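SspB protein (Streptomyces clavuligerus, PDB 6JUF) is a metal-binding DUF4007 protein and probable DNase that belongs to a bacterial anti-phage defence system based on DNA phosphorothioation. Local coordinates at residues P227-P230 and A231-A235. Residues are numbered along the deposited sequence; the frame is centred on the assembly and turned at random.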
loop_
_atom_site.group_PDB
_atom_site.type_symbol
_atom_site.label_atom_id
_atom_site.label_comp_id
_atom_site.label_asym_id
_atom_site.label_seq_id
_atom_site.Cartn_x
_atom_site.Cartn_y
_atom_site.Cartn_z
ATOM N N PRO B 227 5.986 -1.425 16.801
ATOM C CA PRO B 227 4.851 -0.575 17.171
ATOM C C PRO B 227 3.627 -0.733 16.303
ATOM O O PRO B 227 2.516 -0.496 16.800
ATOM C CB PRO B 227 5.409 0.852 17.083
ATOM C CG PRO B 227 6.574 0.713 16.113
ATOM C CD PRO B 227 7.185 -0.621 16.459
ATOM N N SER B 228 3.810 -1.169 15.063
ATOM C CA SER B 228 2.670 -1.459 14.149
ATOM C C SER B 228 1.908 -2.767 14.357
ATOM O O SER B 228 0.892 -2.969 13.679
ATOM C CB SER B 228 3.089 -1.359 12.654
ATOM O OG SER B 228 3.807 -2.520 12.314
ATOM N N LEU B 229 2.358 -3.601 15.297
ATOM C CA LEU B 229 1.784 -4.966 15.524
ATOM C C LEU B 229 0.897 -4.899 16.754
ATOM O O LEU B 229 1.416 -4.852 17.896
ATOM C CB LEU B 229 2.900 -5.983 15.669
ATOM C CG LEU B 229 2.485 -7.430 16.026
ATOM C CD1 LEU B 229 1.403 -7.986 15.108
ATOM C CD2 LEU B 229 3.756 -8.303 16.103
ATOM N N PRO B 230 -0.430 -4.842 16.545
ATOM C CA PRO B 230 -1.309 -4.686 17.723
ATOM C C PRO B 230 -1.241 -5.918 18.662
ATOM O O PRO B 230 -1.107 -7.086 18.224
ATOM C CB PRO B 230 -2.739 -4.515 17.131
ATOM C CG PRO B 230 -2.494 -4.108 15.716
ATOM C CD PRO B 230 -1.205 -4.818 15.303
ATOM N N ALA B 231 -1.388 -5.635 19.979
ATOM C CA ALA B 231 -1.490 -6.713 20.987
ATOM C C ALA B 231 -2.540 -7.772 20.685
ATOM O O ALA B 231 -2.268 -8.961 20.867
ATOM C CB ALA B 231 -1.754 -6.093 22.355
ATOM N N ARG B 232 -3.726 -7.366 20.204
ATOM C CA ARG B 232 -4.750 -8.365 19.909
ATOM C C ARG B 232 -4.397 -9.233 18.686
ATOM O O ARG B 232 -4.842 -10.341 18.570
ATOM C CB ARG B 232 -6.139 -7.721 19.742
ATOM C CG ARG B 232 -6.647 -7.242 21.129
ATOM C CD ARG B 232 -8.071 -6.688 21.045
ATOM N NE ARG B 232 -8.068 -5.382 20.426
ATOM C CZ ARG B 232 -8.910 -4.374 20.703
ATOM N NH1 ARG B 232 -9.831 -4.497 21.644
ATOM N NH2 ARG B 232 -8.811 -3.223 20.055
ATOM N N ILE B 233 -3.560 -8.696 17.766
ATOM C CA ILE B 233 -3.104 -9.577 16.653
ATOM C C ILE B 233 -2.117 -10.656 17.158
ATOM O O ILE B 233 -2.220 -11.836 16.812
ATOM C CB ILE B 233 -2.483 -8.773 15.474
ATOM C CG1 ILE B 233 -3.477 -7.795 14.816
ATOM C CG2 ILE B 233 -1.869 -9.740 14.429
ATOM C CD1 ILE B 233 -4.706 -8.447 14.199
ATOM N N ILE B 234 -1.214 -10.235 18.050
ATOM C CA ILE B 234 -0.319 -11.172 18.764
ATOM C C ILE B 234 -1.130 -12.239 19.518
ATOM O O ILE B 234 -0.919 -13.447 19.363
ATOM C CB ILE B 234 0.668 -10.433 19.681
ATOM C CG1 ILE B 234 1.614 -9.538 18.832
ATOM C CG2 ILE B 234 1.485 -11.432 20.492
ATOM C CD1 ILE B 234 2.407 -8.491 19.645
ATOM N N ALA B 235 -2.087 -11.771 20.347
ATOM C CA ALA B 235 -2.889 -12.714 21.148
ATOM C C ALA B 235 -3.718 -13.684 20.293
ATOM O O ALA B 235 -3.786 -14.891 20.556
ATOM C CB ALA B 235 -3.765 -11.928 22.128
#
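Pro230 carries the chain out of an irregular loop and, at the N-cap position, into the helix that starts at Ala231. Its extended backbone (phi -65°, psi 147°) gives way to helical angles at the next residue, and its carbonyl serves as the first acceptor of the helix. Ile234 N meets Pro230 O at 3.2 Å in a nearly straight bond, while Ile233 N lies 3.0 Å from Pro230 O but at a bent angle, a weak second bond. Ala235 N then reaches Ala231 O at 2.9 Å, the next i to i+4 step. Proline is tolerated here because the helix needs no N-H from its N-cap and the ring restricts phi; lacking a polar side chain to cap the first turn, it takes part through its carbonyl alone.

Leu229 has CG anti to the backbone N (chi1 175°), which swings its branched end forward over the first turn, where it can reach two isoleucines. Leu229 CD1 packs on Ile233 CG2 at 3.8 Å, and Leu229 CG lies 3.6 Å from Ile234 CG1, pressed with CD2 against the CG1-CD1 arm of Ile234; these two side chains cross at about a right angle. Beta-branched Ile233 faces two partners, its CG1 running alongside the proline ring, 3.8 Å from Pro230 CD.

Trp111 and Phe268 touch both Leu229 and Ile233, whereas Ala231, with only a small methyl where helix 272-285 comes close, and Ile234 meet Ala278. Arg232 turns to helix 306-317, where its NE bonds to Gln317 OE1, and Pro230 packs on Glu195 of the second subunit. Leu229, just before the N-cap (N'), touching Ile234, the fourth residue of the helix (N4), is a hydrophobic staple, here closing the N-terminus of helix 231-243 in the DUF4007 region.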